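Local coordinates for Fe(2+) transporter FeoB (Escherichia coli, PDB 3I8S), which takes up ferrous iron across the inner membrane in a GTP-driven process, its N-terminal cytosolic GTPase domain probably coupling nucleotide binding to channel opening, at residues L4-I9 with A86-N91; P58-L63 with L72-A77. One frame throughout, in Å; residues are numbered along the deposited sequence.

Both contacts belong to the FeoB-type G domain, and their centres lie about 15 Å apart. Interaction 1 joins strands 4-10 and 88-94 of the central sheet; interaction 2 falls between them in sequence, where the chain leaves strand 51-56, passes through 58-63 and enters helix 72-83. Strand 51-56, helix 72-83 and strand 88-94 make a beta-alpha-beta crossover that passes over strand 4-10. The contacts meet at Ile-9, whose CD1 lies 4.0 Å from both Leu-63 CD2 and Ala-77 CB. Strand 4-10 leads into the P-loop, so this shared apolar patch joins the sheet next to the nucleotide site to the segment expected to act as switch II.

Interaction 1 of 2, residues L4-I9 with A86-N91; sequences LTIGLI and ADLLIN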
loop_
_atom_site.group_PDB
_atom_site.type_symbol
_atom_site.label_atom_id
_atom_site.label_comp_id
_atom_site.label_asym_id
_atom_site.label_seq_id
_atom_site.Cartn_x
_atom_site.Cartn_y
_atom_site.Cartn_z
ATOM N N LEU A 4 17.326 7.372 5.951
ATOM C CA LEU A 4 15.997 6.795 6.137
ATOM C C LEU A 4 15.434 6.582 4.769
ATOM O O LEU A 4 15.344 7.539 3.996
ATOM C CB LEU A 4 15.078 7.724 6.941
ATOM C CG LEU A 4 13.704 7.197 7.283
ATOM C CD1 LEU A 4 13.724 6.022 8.306
ATOM C CD2 LEU A 4 12.831 8.364 7.845
ATOM N N THR A 5 15.079 5.331 4.448
ATOM C CA THR A 5 14.590 4.998 3.110
ATOM C C THR A 5 13.072 4.923 3.083
ATOM O O THR A 5 12.464 4.132 3.807
ATOM C CB THR A 5 15.174 3.669 2.636
ATOM O OG1 THR A 5 16.597 3.760 2.677
ATOM C CG2 THR A 5 14.715 3.336 1.200
ATOM N N ILE A 6 12.497 5.743 2.227
ATOM C CA ILE A 6 11.053 5.843 2.037
ATOM C C ILE A 6 10.648 5.509 0.592
ATOM O O ILE A 6 11.213 6.057 -0.381
ATOM C CB ILE A 6 10.544 7.234 2.414
ATOM C CG1 ILE A 6 10.974 7.610 3.817
ATOM C CG2 ILE A 6 9.009 7.264 2.210
ATOM C CD1 ILE A 6 10.450 8.906 4.267
ATOM N N GLY A 7 9.672 4.585 0.453
ATOM C CA GLY A 7 9.077 4.248 -0.835
ATOM C C GLY A 7 7.880 5.163 -1.072
ATOM O O GLY A 7 7.001 5.264 -0.178
ATOM N N LEU A 8 7.828 5.801 -2.234
ATOM C CA LEU A 8 6.655 6.600 -2.626
ATOM C C LEU A 8 5.767 5.828 -3.612
ATOM O O LEU A 8 6.187 5.355 -4.675
ATOM C CB LEU A 8 7.118 7.928 -3.164
ATOM C CG LEU A 8 6.060 8.971 -3.432
ATOM C CD1 LEU A 8 5.476 9.496 -2.084
ATOM C CD2 LEU A 8 6.652 10.050 -4.376
ATOM N N ILE A 9 4.523 5.604 -3.204
ATOM C CA ILE A 9 3.682 4.680 -3.937
ATOM C C ILE A 9 2.260 5.220 -3.996
ATOM O O ILE A 9 1.756 5.781 -3.007
ATOM C CB ILE A 9 3.637 3.274 -3.290
ATOM C CG1 ILE A 9 3.006 2.285 -4.326
ATOM C CG2 ILE A 9 3.026 3.376 -1.877
ATOM C CD1 ILE A 9 3.171 0.793 -4.049
ATOM N N ALA A 86 12.885 -0.396 2.308
ATOM C CA ALA A 86 12.275 0.810 2.826
ATOM C C ALA A 86 11.985 0.635 4.306
ATOM O O ALA A 86 11.637 -0.453 4.766
ATOM C CB ALA A 86 11.016 1.132 2.082
ATOM N N ASP A 87 12.193 1.712 5.035
ATOM C CA ASP A 87 11.857 1.819 6.436
ATOM C C ASP A 87 10.395 2.183 6.621
ATOM O O ASP A 87 9.802 1.816 7.603
ATOM C CB ASP A 87 12.735 2.899 7.064
ATOM C CG ASP A 87 14.203 2.546 7.015
ATOM O OD1 ASP A 87 14.523 1.502 7.581
ATOM O OD2 ASP A 87 15.015 3.250 6.398
ATOM N N LEU A 88 9.840 2.907 5.649
ATOM C CA LEU A 88 8.429 3.217 5.581
ATOM C C LEU A 88 8.051 3.614 4.182
ATOM O O LEU A 88 8.923 3.852 3.344
ATOM C CB LEU A 88 8.040 4.345 6.515
ATOM C CG LEU A 88 8.550 5.726 6.233
ATOM C CD1 LEU A 88 7.582 6.767 6.815
ATOM C CD2 LEU A 88 9.917 5.814 6.849
ATOM N N LEU A 89 6.734 3.746 3.975
ATOM C CA LEU A 89 6.150 4.105 2.692
ATOM C C LEU A 89 5.293 5.346 2.884
ATOM O O LEU A 89 4.665 5.523 3.944
ATOM C CB LEU A 89 5.236 2.999 2.201
ATOM C CG LEU A 89 5.831 1.648 2.001
ATOM C CD1 LEU A 89 4.668 0.726 1.568
ATOM C CD2 LEU A 89 6.929 1.789 0.965
ATOM N N ILE A 90 5.295 6.225 1.889
ATOM C CA ILE A 90 4.324 7.316 1.807
ATOM C C ILE A 90 3.438 6.922 0.669
ATOM O O ILE A 90 3.893 6.748 -0.485
ATOM C CB ILE A 90 4.950 8.717 1.560
ATOM C CG1 ILE A 90 5.804 9.087 2.782
ATOM C CG2 ILE A 90 3.830 9.778 1.306
ATOM C CD1 ILE A 90 6.646 10.280 2.555
ATOM N N ASN A 91 2.176 6.737 1.009
ATOM C CA ASN A 91 1.161 6.332 0.066
ATOM C C ASN A 91 0.347 7.524 -0.347
ATOM O O ASN A 91 -0.406 8.047 0.460
ATOM C CB ASN A 91 0.297 5.239 0.687
ATOM C CG ASN A 91 -0.881 4.802 -0.201
ATOM O OD1 ASN A 91 -0.852 4.833 -1.461
ATOM N ND2 ASN A 91 -1.915 4.352 0.474
HETATM O O HOH W 1 17.407 2.935 5.428
#
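Thr-5 and Asp-87 are joined by both backbone and side chain. Asp-87 N donates to Thr-5 O at 2.7 Å; Leu-88 N adds a weak bond to the same oxygen. In return, Thr-5 N reaches Asp-87 OD2 at 2.9 Å, nearly straight (172° at the hydrogen) and on the anti lone pair, so a carboxylate stands in for a backbone acceptor where the parallel pairing begins. With CG anti to its carbonyl carbon (chi1 -63°), Asp-87 turns this group onto the Thr-5 amide. A water donates to the same OD2 and accepts from Thr-5 OG1, joining the two side chains.

Regular parallel pairing follows. Gly-7 straddles Leu-89, taking Leu-88 O with its N at 3.1 Å and receiving Ile-90 N on its O at 2.8 Å; Ile-9 N then bonds to Ile-90 O at 3.0 Å.

The apolar side-chain pairs gather on one face. Ile-6 and Leu-88 lie side by side and point the same way, CG1 to CD2 3.7 Å, while Leu-4 crosses Leu-88 at about a right angle, its CD2 on the same methyl. Ile-6 CG2 then touches Ile-90 CG1, and Leu-8 CD1 reaches Ile-90 CB. On the reverse face, Leu-89 CD2 sits 3.7 Å from Gly-7 CA, occupying the room of the absent side chain.

Strand 51-56 pairs with the other edge of 4-9, and Leu-8 also touches Asp-56 there. Leu-88 and Ile-90 pack on strand 115-120, while helices 72-83 and 98-111 close over the face of Ile-9 and Leu-89, as in the core of a P-loop GTPase.

Interaction 2 of 2, residues P58-L63 with L72-A77; sequences PGTYSL and LDEQIA
Asp-73 and Gly-59 share a water that donates to both: it lies 2.6 Å from Asp-73 OD2 and 2.7 Å from Gly-59 O, tying the first turn of helix 72-83 to the chain that follows strand 51-56. The ring of Pro-58 packs against the same aspartate, its CB 3.5 Å from Asp-73 CG, so the carboxylate meets apolar carbon of the proline as well as the water.

A second polar element lies within the loop. Thr-60 OG1 donates to Ser-62 O at 2.7 Å, in the carbonyl plane, and closes a short turn around Tyr-61. With OG1 anti to the backbone N (chi1 -167°), the hydroxyl lies against the aliphatic part of Glu-74, 3.3 Å from its CB. Glu-74 CG approaches the other end of that bond, 3.2 Å from Ser-62 O. The glutamate chain then bends at chi2 (-70°), and its OE1 is hydrogen-bonded to Thr-65 OG1, beyond the loop segment.

Apolar contacts complete the interface at two places. Pro-58 crosses Ile-76 at about a right angle, CD to CG2 3.8 Å. Deeper in, the Ala-77 methyl meets both Thr-60 CG2 and Leu-63 CD2, which approach it from the loop side.

Pro-58 and Gly-59 end the DLPG sequence of the predicted GTP site, and Gly-59 lies beside Lys-16 of the P-loop, consistent with the start of switch II in this nucleotide-free form. Around the contact, Thr-60 pairs by backbone with Gly-10, Tyr-61 lays its ring nearly parallel to that of Tyr-103 on helix 98-111, and Leu-63 touches Leu-111 of the same helix.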
loop_
_atom_site.group_PDB
_atom_site.type_symbol
_atom_site.label_atom_id
_atom_site.label_comp_id
_atom_site.label_asym_id
_atom_site.label_seq_id
_atom_site.Cartn_x
_atom_site.Cartn_y
_atom_site.Cartn_z
ATOM N N PRO A 58 6.742 2.900 -9.468
ATOM C CA PRO A 58 5.826 3.105 -10.597
ATOM C C PRO A 58 4.387 3.115 -10.108
ATOM O O PRO A 58 4.073 2.453 -9.132
ATOM C CB PRO A 58 6.094 1.906 -11.506
ATOM C CG PRO A 58 7.417 1.428 -11.127
ATOM C CD PRO A 58 7.559 1.694 -9.653
ATOM N N GLY A 59 3.549 3.925 -10.731
ATOM C CA GLY A 59 2.143 4.015 -10.339
ATOM C C GLY A 59 1.469 2.680 -10.541
ATOM O O GLY A 59 1.727 1.993 -11.522
ATOM N N THR A 60 0.576 2.325 -9.610
ATOM C CA THR A 60 -0.106 1.056 -9.642
ATOM C C THR A 60 -1.444 1.102 -8.861
ATOM O O THR A 60 -1.555 1.840 -7.895
ATOM C CB THR A 60 0.799 -0.116 -9.105
ATOM O OG1 THR A 60 0.190 -1.362 -9.438
ATOM C CG2 THR A 60 1.054 -0.042 -7.583
ATOM N N TYR A 61 -2.410 0.309 -9.334
ATOM C CA TYR A 61 -3.710 0.163 -8.681
ATOM C C TYR A 61 -3.620 -0.832 -7.503
ATOM O O TYR A 61 -4.361 -0.723 -6.537
ATOM C CB TYR A 61 -4.776 -0.296 -9.694
ATOM C CG TYR A 61 -6.065 -0.667 -9.019
ATOM C CD1 TYR A 61 -6.887 0.301 -8.454
ATOM C CD2 TYR A 61 -6.476 -2.009 -8.949
ATOM C CE1 TYR A 61 -8.072 -0.057 -7.797
ATOM C CE2 TYR A 61 -7.629 -2.362 -8.284
ATOM C CZ TYR A 61 -8.440 -1.401 -7.754
ATOM O OH TYR A 61 -9.584 -1.807 -7.099
ATOM N N SER A 62 -2.688 -1.789 -7.598
ATOM C CA SER A 62 -2.554 -2.847 -6.622
ATOM C C SER A 62 -1.149 -3.452 -6.652
ATOM O O SER A 62 -0.331 -3.069 -7.477
ATOM C CB SER A 62 -3.591 -3.952 -6.860
ATOM O OG SER A 62 -3.189 -4.854 -7.870
ATOM N N LEU A 63 -0.924 -4.407 -5.761
ATOM C CA LEU A 63 0.306 -5.177 -5.717
ATOM C C LEU A 63 0.068 -6.590 -6.262
ATOM O O LEU A 63 0.953 -7.459 -6.169
ATOM C CB LEU A 63 0.817 -5.242 -4.274
ATOM C CG LEU A 63 1.218 -3.895 -3.653
ATOM C CD1 LEU A 63 1.839 -4.061 -2.284
ATOM C CD2 LEU A 63 2.103 -3.059 -4.522
ATOM N N LEU A 72 4.295 -4.562 -15.686
ATOM C CA LEU A 72 5.570 -4.520 -15.001
ATOM C C LEU A 72 5.480 -3.609 -13.834
ATOM O O LEU A 72 5.928 -3.965 -12.745
ATOM C CB LEU A 72 6.673 -3.997 -15.926
ATOM C CG LEU A 72 7.571 -5.025 -16.559
ATOM C CD1 LEU A 72 8.389 -4.350 -17.653
ATOM C CD2 LEU A 72 8.459 -5.600 -15.469
ATOM N N ASP A 73 4.873 -2.432 -14.052
ATOM C CA ASP A 73 4.823 -1.369 -13.028
ATOM C C ASP A 73 4.366 -1.924 -11.673
ATOM O O ASP A 73 4.955 -1.631 -10.647
ATOM C CB ASP A 73 3.922 -0.193 -13.478
ATOM C CG ASP A 73 4.597 0.747 -14.499
ATOM O OD1 ASP A 73 5.708 0.474 -15.025
ATOM O OD2 ASP A 73 3.991 1.802 -14.824
ATOM N N GLU A 74 3.311 -2.723 -11.673
ATOM C CA GLU A 74 2.793 -3.400 -10.482
ATOM C C GLU A 74 3.726 -4.439 -9.815
ATOM O O GLU A 74 3.824 -4.535 -8.564
ATOM C CB GLU A 74 1.461 -4.043 -10.867
ATOM C CG GLU A 74 0.748 -4.872 -9.833
ATOM C CD GLU A 74 1.427 -6.182 -9.523
ATOM O OE1 GLU A 74 1.574 -7.004 -10.449
ATOM O OE2 GLU A 74 1.787 -6.410 -8.337
ATOM N N GLN A 75 4.385 -5.247 -10.626
ATOM C CA GLN A 75 5.338 -6.224 -10.061
ATOM C C GLN A 75 6.565 -5.543 -9.473
ATOM O O GLN A 75 7.090 -5.950 -8.433
ATOM C CB GLN A 75 5.726 -7.229 -11.112
ATOM C CG GLN A 75 4.510 -8.030 -11.498
ATOM C CD GLN A 75 4.747 -9.084 -12.484
ATOM O OE1 GLN A 75 5.726 -9.083 -13.246
ATOM N NE2 GLN A 75 3.808 -10.035 -12.516
ATOM N N ILE A 76 6.993 -4.473 -10.134
ATOM C CA ILE A 76 8.127 -3.681 -9.628
ATOM C C ILE A 76 7.842 -3.088 -8.246
ATOM O O ILE A 76 8.664 -3.163 -7.309
ATOM C CB ILE A 76 8.524 -2.576 -10.650
ATOM C CG1 ILE A 76 9.146 -3.209 -11.873
ATOM C CG2 ILE A 76 9.445 -1.534 -9.995
ATOM C CD1 ILE A 76 9.183 -2.324 -13.165
ATOM N N ALA A 77 6.651 -2.506 -8.123
ATOM C CA ALA A 77 6.195 -1.946 -6.889
ATOM C C ALA A 77 6.153 -3.024 -5.818
ATOM O O ALA A 77 6.732 -2.846 -4.748
ATOM C CB ALA A 77 4.803 -1.313 -7.082
HETATM O O HOH W 2 1.818 3.051 -13.967
#